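Local atomic coordinates of ComZ (Thermus thermophilus, PDB entry 6QVI), a protein that is a competence-associated pilin with a beta-solenoid domain, suggested to act as a DNA receptor at the pilus tip during natural transformation. Residues A[32-37]-A[61-66]; A[375-380]-A[404-409]; A[411-416]-A[433-438]. All blocks are in the same frame, centred on the assembly; numbering follows the deposited sequence.

Contact 1 (A[32-37]-A[61-66])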
loop_
_atom_site.group_PDB
_atom_site.type_symbol
_atom_site.label_atom_id
_atom_site.label_comp_id
_atom_site.label_asym_id
_atom_site.label_seq_id
_atom_site.Cartn_x
_atom_site.Cartn_y
_atom_site.Cartn_z
ATOM N N LEU A 32 9.692 -15.554 17.251
ATOM C CA LEU A 32 9.597 -14.104 17.232
ATOM C C LEU A 32 9.900 -13.571 15.831
ATOM O O LEU A 32 9.116 -12.802 15.261
ATOM C CB LEU A 32 10.552 -13.524 18.268
ATOM C CG LEU A 32 10.300 -12.078 18.703
ATOM C CD1 LEU A 32 8.859 -11.932 19.189
ATOM C CD2 LEU A 32 11.289 -11.626 19.790
ATOM N N PHE A 33 10.984 -14.060 15.223
ATOM C CA PHE A 33 11.271 -13.718 13.839
ATOM C C PHE A 33 10.126 -14.129 12.926
ATOM O O PHE A 33 9.868 -13.457 11.920
ATOM C CB PHE A 33 12.576 -14.391 13.373
ATOM C CG PHE A 33 12.921 -14.129 11.916
ATOM C CD1 PHE A 33 12.618 -15.061 10.937
ATOM C CD2 PHE A 33 13.530 -12.956 11.525
ATOM C CE1 PHE A 33 12.929 -14.836 9.591
ATOM C CE2 PHE A 33 13.810 -12.706 10.159
ATOM C CZ PHE A 33 13.517 -13.644 9.209
ATOM N N GLN A 34 9.444 -15.232 13.236
ATOM C CA GLN A 34 8.366 -15.642 12.351
ATOM C C GLN A 34 7.152 -14.741 12.529
ATOM O O GLN A 34 6.429 -14.461 11.567
ATOM C CB GLN A 34 7.976 -17.098 12.577
ATOM C CG GLN A 34 7.124 -17.570 11.426
ATOM C CD GLN A 34 6.246 -18.746 11.758
ATOM O OE1 GLN A 34 5.187 -18.583 12.372
ATOM N NE2 GLN A 34 6.636 -19.923 11.305
ATOM N N GLN A 35 6.946 -14.234 13.741
ATOM C CA GLN A 35 5.946 -13.203 13.941
ATOM C C GLN A 35 6.336 -11.926 13.209
ATOM O O GLN A 35 5.458 -11.151 12.818
ATOM C CB GLN A 35 5.768 -12.948 15.436
ATOM C CG GLN A 35 4.917 -14.014 16.124
ATOM C CD GLN A 35 3.439 -13.713 15.986
ATOM O OE1 GLN A 35 2.999 -12.609 16.286
ATOM N NE2 GLN A 35 2.673 -14.676 15.494
ATOM N N TYR A 36 7.644 -11.707 12.998
ATOM C CA TYR A 36 8.100 -10.541 12.254
ATOM C C TYR A 36 7.885 -10.700 10.749
ATOM O O TYR A 36 7.572 -9.726 10.068
ATOM C CB TYR A 36 9.577 -10.271 12.544
ATOM C CG TYR A 36 10.275 -9.535 11.408
ATOM C CD1 TYR A 36 11.026 -10.217 10.459
ATOM C CD2 TYR A 36 10.157 -8.147 11.280
ATOM C CE1 TYR A 36 11.645 -9.553 9.435
ATOM C CE2 TYR A 36 10.786 -7.458 10.248
ATOM C CZ TYR A 36 11.529 -8.171 9.325
ATOM O OH TYR A 36 12.165 -7.511 8.287
ATOM N N VAL A 37 8.049 -11.905 10.219
ATOM C CA VAL A 37 7.807 -12.128 8.795
ATOM C C VAL A 37 6.322 -12.226 8.509
ATOM O O VAL A 37 5.893 -11.981 7.380
ATOM C CB VAL A 37 8.532 -13.381 8.258
ATOM C CG1 VAL A 37 9.964 -13.466 8.790
ATOM C CG2 VAL A 37 7.730 -14.650 8.564
ATOM N N LEU A 61 -0.299 -15.209 18.028
ATOM C CA LEU A 61 0.287 -16.536 18.181
ATOM C C LEU A 61 -0.473 -17.545 17.356
ATOM O O LEU A 61 0.120 -18.477 16.804
ATOM C CB LEU A 61 0.242 -16.938 19.649
ATOM C CG LEU A 61 1.011 -15.963 20.513
ATOM C CD1 LEU A 61 0.890 -16.340 21.931
ATOM C CD2 LEU A 61 2.481 -16.086 20.132
ATOM N N ASP A 62 -1.789 -17.395 17.284
ATOM C CA ASP A 62 -2.537 -18.223 16.358
ATOM C C ASP A 62 -2.081 -18.023 14.918
ATOM O O ASP A 62 -1.962 -18.993 14.162
ATOM C CB ASP A 62 -4.017 -17.946 16.443
ATOM C CG ASP A 62 -4.776 -18.805 15.486
ATOM O OD1 ASP A 62 -4.771 -18.511 14.274
ATOM O OD2 ASP A 62 -5.422 -19.761 15.979
ATOM N N ARG A 63 -1.911 -16.758 14.500
ATOM C CA ARG A 63 -1.903 -16.332 13.082
ATOM C C ARG A 63 -3.303 -16.437 12.466
ATOM O O ARG A 63 -3.492 -17.040 11.415
ATOM C CB ARG A 63 -0.869 -17.091 12.233
ATOM C CG ARG A 63 0.497 -16.378 12.086
ATOM C CD ARG A 63 1.696 -17.368 11.950
ATOM N NE ARG A 63 2.931 -16.697 11.534
ATOM C CZ ARG A 63 3.574 -16.948 10.395
ATOM N NH1 ARG A 63 3.106 -17.856 9.552
ATOM N NH2 ARG A 63 4.677 -16.279 10.086
ATOM N N ASP A 64 -4.283 -15.815 13.138
ATOM C CA ASP A 64 -5.631 -15.606 12.618
ATOM C C ASP A 64 -6.143 -14.193 12.913
ATOM O O ASP A 64 -7.331 -13.921 12.713
ATOM C CB ASP A 64 -6.614 -16.636 13.195
ATOM C CG ASP A 64 -6.925 -16.376 14.670
ATOM O OD1 ASP A 64 -7.928 -16.904 15.195
ATOM O OD2 ASP A 64 -6.160 -15.613 15.301
ATOM N N GLY A 65 -5.312 -13.274 13.368
ATOM C CA GLY A 65 -5.839 -11.986 13.748
ATOM C C GLY A 65 -6.227 -11.859 15.206
ATOM O O GLY A 65 -6.533 -10.747 15.647
ATOM N N THR A 66 -6.223 -12.948 15.971
ATOM C CA THR A 66 -6.430 -12.827 17.404
ATOM C C THR A 66 -5.114 -12.386 18.013
ATOM O O THR A 66 -4.092 -13.054 17.833
ATOM C CB THR A 66 -6.859 -14.156 18.007
ATOM O OG1 THR A 66 -7.962 -14.688 17.267
ATOM C CG2 THR A 66 -7.231 -13.984 19.486
#
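Gln35 of the helix and Leu61 of the loop mark the nearest approach of the two backbones, with their CA atoms 7.8 Å apart, a spacing that long side chains must bridge. Arg63 does most of that work. Its backbone has positive phi, and its chain, bent at chi2, then runs out from the loop to the helix surface. There NH2 donates to the carbonyl O of Gln34 at 2.9 Å. The acceptor lies almost in the guanidinium plane, whereas the donor stands 48° out of the carbonyl plane, as suits a carbonyl directed along a helix and approached from its flank. The Gln34 side chain crosses Arg63 at about a right angle and brings OE1 over the centre of one guanidinium face, 3.0 Å from Arg63 CZ, the two planes 40° apart; with OE1 above the face and the N-H groups pointing outward in the plane, the oxygen is an electrostatic neighbour of the cation, not a hydrogen-bond acceptor. Val37 CG2 meets the guanidinium edge, 3.8 Å from Arg63 NH2. Gln35 reaches the loop differently: folded at chi2 (-84°), it sets NE2 3.9 Å from Leu61 N, and its amide is engaged by Asp60 O and Arg39. Beyond Arg63 an Asx turn shapes the loop, with Asp64 OD2 accepting from Thr66 N and OG1, while Gly65 takes a positive phi that suits a residue without a side chain. With a leucine in place of Arg63, Gln34 O would probably lose its bond to the loop and Gln34 OE1 its cationic partner, leaving that amide freer to turn. The contact joins the Arg63 cation to one main-chain carbonyl in the last turns of helix 12-40, where the helix dipole is likely to favour a positive charge.

Contact 2 (A[375-380]-A[404-409]); sequences VLEGID and LKLGGN
Glu377 and Leu404 sit side by side on one face of a parallel strand pair, the stacked-strand pattern of a beta-solenoid, with CA atoms 4.5 Å apart. The strand segments 375-377 and 404-406 diverge by 30°, and their side chains cross obliquely instead of stacking squarely. In Leu404, CG lies anti to the carbonyl carbon (chi1 -51°), which carries CD1 over toward the neighbouring strand to meet Val375 CG2 at 3.8 Å. Leucine suits this place because its branch can touch Val375 while its CB stays beside Glu377 CG, 4.0 Å away. Glu377 contributes only its aliphatic part here: the chain is extended beyond CG, and its carboxylate forms a salt bridge with Arg305 of strand 304-309, which probably makes the buried acid tolerable. Further along, Leu406 CD2 lies 4.0 Å from Glu377 CB, so that Leu406 packs on the aliphatic base of Glu377, and Leu406 also touches Gln307 and Ile309. The backbone is joined by two bonds that straddle Glu377, Leu404 N to Leu376 O at 3.0 Å and Gly378 N to Leu404 O at 2.7 Å. The chains stay close beyond these bonds, Gly378 lying against Leu406 and Asn409. Gly378 turns the chain at positive phi toward strand 380-383, a conformation easy for glycine, with Leu406 CB close beside it. In the partner segment, Leu406 to Asn409 form a type I' turn, whose two middle places, both at positive phi, are filled by Gly407 and Gly408. This turn reverses the chain into strand 409-415 and leaves Asn409 O, which accepts from Leu406 N, also facing Gly378: Gly378 CA approaches Asn409 O to 3.3 Å, with a nearly straight CA-H...O angle of 173°.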
loop_
_atom_site.group_PDB
_atom_site.type_symbol
_atom_site.label_atom_id
_atom_site.label_comp_id
_atom_site.label_asym_id
_atom_site.label_seq_id
_atom_site.Cartn_x
_atom_site.Cartn_y
_atom_site.Cartn_z
ATOM N N VAL A 375 4.780 1.601 -21.724
ATOM C CA VAL A 375 4.913 3.000 -21.389
ATOM C C VAL A 375 5.128 3.866 -22.598
ATOM O O VAL A 375 6.007 3.610 -23.368
ATOM C CB VAL A 375 6.008 3.258 -20.351
ATOM C CG1 VAL A 375 6.897 2.080 -20.225
ATOM C CG2 VAL A 375 6.837 4.463 -20.691
ATOM N N LEU A 376 4.315 4.911 -22.713
ATOM C CA LEU A 376 4.351 5.871 -23.791
ATOM C C LEU A 376 4.861 7.173 -23.292
ATOM O O LEU A 376 4.236 7.775 -22.502
ATOM C CB LEU A 376 2.952 6.094 -24.278
ATOM C CG LEU A 376 2.188 4.806 -24.271
ATOM C CD1 LEU A 376 0.782 5.016 -24.742
ATOM C CD2 LEU A 376 2.883 3.815 -25.149
ATOM N N GLU A 377 5.994 7.629 -23.762
ATOM C CA GLU A 377 6.510 8.882 -23.296
ATOM C C GLU A 377 6.252 9.985 -24.281
ATOM O O GLU A 377 6.509 9.828 -25.432
ATOM C CB GLU A 377 8.004 8.780 -23.067
ATOM C CG GLU A 377 8.411 7.601 -22.222
ATOM C CD GLU A 377 9.893 7.539 -21.941
ATOM O OE1 GLU A 377 10.491 8.520 -21.484
ATOM O OE2 GLU A 377 10.470 6.485 -22.174
ATOM N N GLY A 378 5.748 11.107 -23.809
ATOM C CA GLY A 378 5.466 12.252 -24.646
ATOM C C GLY A 378 4.217 12.030 -25.436
ATOM O O GLY A 378 4.058 12.530 -26.507
ATOM N N ILE A 379 3.299 11.318 -24.841
ATOM C CA ILE A 379 2.062 10.916 -25.491
ATOM C C ILE A 379 0.981 11.030 -24.434
ATOM O O ILE A 379 1.225 10.700 -23.272
ATOM C CB ILE A 379 2.142 9.470 -26.023
ATOM C CG1 ILE A 379 2.973 9.402 -27.313
ATOM C CG2 ILE A 379 0.744 8.881 -26.217
ATOM C CD1 ILE A 379 3.233 7.977 -27.780
ATOM N N ASP A 380 -0.153 11.604 -24.792
ATOM C CA ASP A 380 -1.298 11.537 -23.909
ATOM C C ASP A 380 -2.163 10.346 -24.308
ATOM O O ASP A 380 -2.059 9.807 -25.411
ATOM C CB ASP A 380 -2.077 12.849 -23.945
ATOM C CG ASP A 380 -1.339 13.976 -23.202
ATOM O OD1 ASP A 380 -1.718 15.174 -23.288
ATOM O OD2 ASP A 380 -0.354 13.636 -22.505
ATOM N N LEU A 404 4.133 9.023 -19.728
ATOM C CA LEU A 404 5.152 9.857 -19.121
ATOM C C LEU A 404 5.376 11.121 -19.933
ATOM O O LEU A 404 5.124 11.164 -21.141
ATOM C CB LEU A 404 6.464 9.075 -19.010
ATOM C CG LEU A 404 6.385 7.685 -18.363
ATOM C CD1 LEU A 404 7.795 7.179 -18.202
ATOM C CD2 LEU A 404 5.631 7.696 -17.020
ATOM N N LYS A 405 5.869 12.157 -19.271
ATOM C CA LYS A 405 6.214 13.363 -20.003
ATOM C C LYS A 405 7.564 13.199 -20.678
ATOM O O LYS A 405 8.455 12.515 -20.184
ATOM C CB LYS A 405 6.250 14.586 -19.082
ATOM C CG LYS A 405 4.941 14.896 -18.417
ATOM C CD LYS A 405 5.059 16.219 -17.668
ATOM C CE LYS A 405 3.726 16.632 -17.087
ATOM N NZ LYS A 405 3.848 17.932 -16.381
ATOM N N LEU A 406 7.714 13.837 -21.821
ATOM C CA LEU A 406 8.978 13.839 -22.535
ATOM C C LEU A 406 9.148 15.234 -23.116
ATOM O O LEU A 406 8.343 15.644 -23.954
ATOM C CB LEU A 406 9.000 12.768 -23.618
ATOM C CG LEU A 406 10.374 12.531 -24.240
ATOM C CD1 LEU A 406 11.521 12.551 -23.174
ATOM C CD2 LEU A 406 10.381 11.229 -25.069
ATOM N N GLY A 407 10.154 15.964 -22.640
ATOM C CA GLY A 407 10.307 17.358 -23.009
ATOM C C GLY A 407 9.118 18.225 -22.642
ATOM O O GLY A 407 8.759 19.153 -23.386
ATOM N N GLY A 408 8.498 17.945 -21.499
ATOM C CA GLY A 408 7.346 18.681 -21.026
ATOM C C GLY A 408 6.043 18.347 -21.719
ATOM O O GLY A 408 4.989 18.783 -21.248
ATOM N N ASN A 409 6.073 17.516 -22.754
ATOM C CA ASN A 409 4.901 17.103 -23.502
ATOM C C ASN A 409 4.479 15.706 -23.081
ATOM O O ASN A 409 5.302 14.865 -22.702
ATOM C CB ASN A 409 5.184 17.108 -25.006
ATOM C CG ASN A 409 5.551 18.476 -25.532
ATOM O OD1 ASN A 409 4.869 19.456 -25.239
ATOM N ND2 ASN A 409 6.667 18.561 -26.262
#

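Contact 3 (A[411-416]-A[433-438]); sequences GNLDIN and LGFVAE
Leu413 and Phe435 are brought together by their first torsions: in Leu413, CG is anti to the backbone N (chi1 174°), and in Phe435 it is anti to the carbonyl carbon (chi1 -69°). The leucine branch reaches across to the phenylalanine, CD2 lying 3.4 Å from Phe435 CD1 and approaching the ring obliquely, with the two side chains at about a right angle. The same methyl also touches Phe435 CB, 3.7 Å from Leu413 CD2. Beside this pair Ala437 CB faces Leu413 CB at 4.2 Å and the carbonyl O of Gly411 at 3.5 Å; a small methyl fits where the two chains draw together, and Gly411 adopts a positive phi that is awkward for other residues. Their strands pair with others, 409-415 with 380-383, 441-443 and, antiparallel, 398-406, and 432-437 with 398-406 and 451-454, consistent with two faces of the beta-solenoid meeting across its interior. Ala381, Leu383 and Ile441 pack around Leu413, Leu401 against Phe435. Across this contact the two segments therefore meet chiefly through apolar packing, without a hydrogen bond between them, while the charged end of Glu438 turns to Lys405 N and Arg295.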
loop_
_atom_site.group_PDB
_atom_site.type_symbol
_atom_site.label_atom_id
_atom_site.label_comp_id
_atom_site.label_asym_id
_atom_site.label_seq_id
_atom_site.Cartn_x
_atom_site.Cartn_y
_atom_site.Cartn_z
ATOM N N GLY A 411 2.103 12.685 -21.119
ATOM C CA GLY A 411 2.000 12.239 -19.745
ATOM C C GLY A 411 0.626 12.332 -19.117
ATOM O O GLY A 411 0.489 12.008 -17.917
ATOM N N ASN A 412 -0.396 12.753 -19.861
ATOM C CA ASN A 412 -1.729 12.892 -19.286
ATOM C C ASN A 412 -2.622 11.741 -19.727
ATOM O O ASN A 412 -2.406 11.116 -20.768
ATOM C CB ASN A 412 -2.365 14.226 -19.669
ATOM C CG ASN A 412 -1.524 15.402 -19.237
ATOM O OD1 ASN A 412 -1.520 15.789 -18.059
ATOM N ND2 ASN A 412 -0.780 15.968 -20.184
ATOM N N LEU A 413 -3.649 11.484 -18.917
ATOM C CA LEU A 413 -4.536 10.346 -19.094
ATOM C C LEU A 413 -5.969 10.802 -18.868
ATOM O O LEU A 413 -6.250 11.562 -17.934
ATOM C CB LEU A 413 -4.201 9.239 -18.079
ATOM C CG LEU A 413 -5.131 8.010 -18.012
ATOM C CD1 LEU A 413 -5.408 7.407 -19.421
ATOM C CD2 LEU A 413 -4.716 6.927 -16.976
ATOM N N ASP A 414 -6.875 10.336 -19.727
ATOM C CA ASP A 414 -8.299 10.652 -19.641
ATOM C C ASP A 414 -9.067 9.341 -19.766
ATOM O O ASP A 414 -8.868 8.596 -20.735
ATOM C CB ASP A 414 -8.719 11.664 -20.719
ATOM C CG ASP A 414 -8.417 13.128 -20.321
ATOM O OD1 ASP A 414 -7.378 13.386 -19.685
ATOM O OD2 ASP A 414 -9.237 14.035 -20.630
ATOM N N ILE A 415 -9.927 9.051 -18.778
ATOM C CA ILE A 415 -10.759 7.849 -18.767
ATOM C C ILE A 415 -12.201 8.345 -18.749
ATOM O O ILE A 415 -12.736 8.695 -17.685
ATOM C CB ILE A 415 -10.449 6.958 -17.562
ATOM C CG1 ILE A 415 -8.957 6.621 -17.544
ATOM C CG2 ILE A 415 -11.233 5.656 -17.597
ATOM C CD1 ILE A 415 -8.583 5.576 -16.514
ATOM N N ASN A 416 -12.847 8.380 -19.921
ATOM C CA ASN A 416 -14.144 9.040 -19.999
ATOM C C ASN A 416 -15.314 8.074 -19.974
ATOM O O ASN A 416 -16.440 8.497 -19.690
ATOM C CB ASN A 416 -14.242 9.905 -21.262
ATOM C CG ASN A 416 -13.072 10.863 -21.402
ATOM O OD1 ASN A 416 -12.587 11.408 -20.404
ATOM N ND2 ASN A 416 -12.647 11.118 -22.637
ATOM N N LEU A 433 -5.351 -3.600 -13.524
ATOM C CA LEU A 433 -4.591 -2.820 -14.491
ATOM C C LEU A 433 -4.252 -1.502 -13.825
ATOM O O LEU A 433 -5.141 -0.809 -13.318
ATOM C CB LEU A 433 -5.385 -2.582 -15.774
ATOM C CG LEU A 433 -4.667 -1.718 -16.803
ATOM C CD1 LEU A 433 -3.352 -2.373 -17.148
ATOM C CD2 LEU A 433 -5.544 -1.520 -18.043
ATOM N N GLY A 434 -2.974 -1.178 -13.786
ATOM C CA GLY A 434 -2.521 0.025 -13.128
ATOM C C GLY A 434 -2.209 1.124 -14.119
ATOM O O GLY A 434 -1.837 0.868 -15.262
ATOM N N PHE A 435 -2.294 2.363 -13.649
ATOM C CA PHE A 435 -2.049 3.504 -14.517
ATOM C C PHE A 435 -1.081 4.455 -13.842
ATOM O O PHE A 435 -1.364 4.970 -12.752
ATOM C CB PHE A 435 -3.357 4.204 -14.854
ATOM C CG PHE A 435 -4.233 3.387 -15.747
ATOM C CD1 PHE A 435 -4.179 3.553 -17.125
ATOM C CD2 PHE A 435 -5.069 2.408 -15.214
ATOM C CE1 PHE A 435 -4.957 2.789 -17.952
ATOM C CE2 PHE A 435 -5.847 1.643 -16.041
ATOM C CZ PHE A 435 -5.797 1.837 -17.418
ATOM N N VAL A 436 0.035 4.716 -14.509
ATOM C CA VAL A 436 0.982 5.730 -14.078
ATOM C C VAL A 436 0.862 6.862 -15.078
ATOM O O VAL A 436 0.998 6.646 -16.287
ATOM C CB VAL A 436 2.418 5.184 -13.996
ATOM C CG1 VAL A 436 3.405 6.269 -13.570
ATOM C CG2 VAL A 436 2.468 4.018 -13.021
ATOM N N ALA A 437 0.558 8.057 -14.579
ATOM C CA ALA A 437 0.526 9.252 -15.413
ATOM C C ALA A 437 1.406 10.309 -14.762
ATOM O O ALA A 437 1.116 10.757 -13.645
ATOM C CB ALA A 437 -0.910 9.768 -15.577
ATOM N N GLU A 438 2.460 10.732 -15.467
ATOM C CA GLU A 438 3.341 11.740 -14.890
ATOM C C GLU A 438 2.644 13.084 -14.810
ATOM O O GLU A 438 3.016 13.928 -13.986
ATOM C CB GLU A 438 4.647 11.831 -15.705
ATOM C CG GLU A 438 5.550 13.004 -15.339
ATOM C CD GLU A 438 6.974 12.929 -15.969
ATOM O OE1 GLU A 438 7.863 13.707 -15.515
ATOM O OE2 GLU A 438 7.216 12.112 -16.890
#

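Following the chain from its N terminus, contact 1 closes the loop that leaves helix 12-40 and leads to strand 74-76, within the pilin-like part. After the antiparallel strands up to 120-130 the chain passes into the beta-solenoid, where contact 2 joins neighbouring parallel strands, 374-377 and 398-406, over a run rich in strand, and contact 3 joins strand 409-415 to strand 432-437. The three lie in series; none nests within or crosses another. Contacts 2 and 3 have centres about 11 Å apart and are probably tied by hydrogen bonds of Asp380 with Asn412 and Lys405 with Glu438. Contact 1 lies on the opposite side of the chain's centre, with nearest atoms about 25 Å from contact 3.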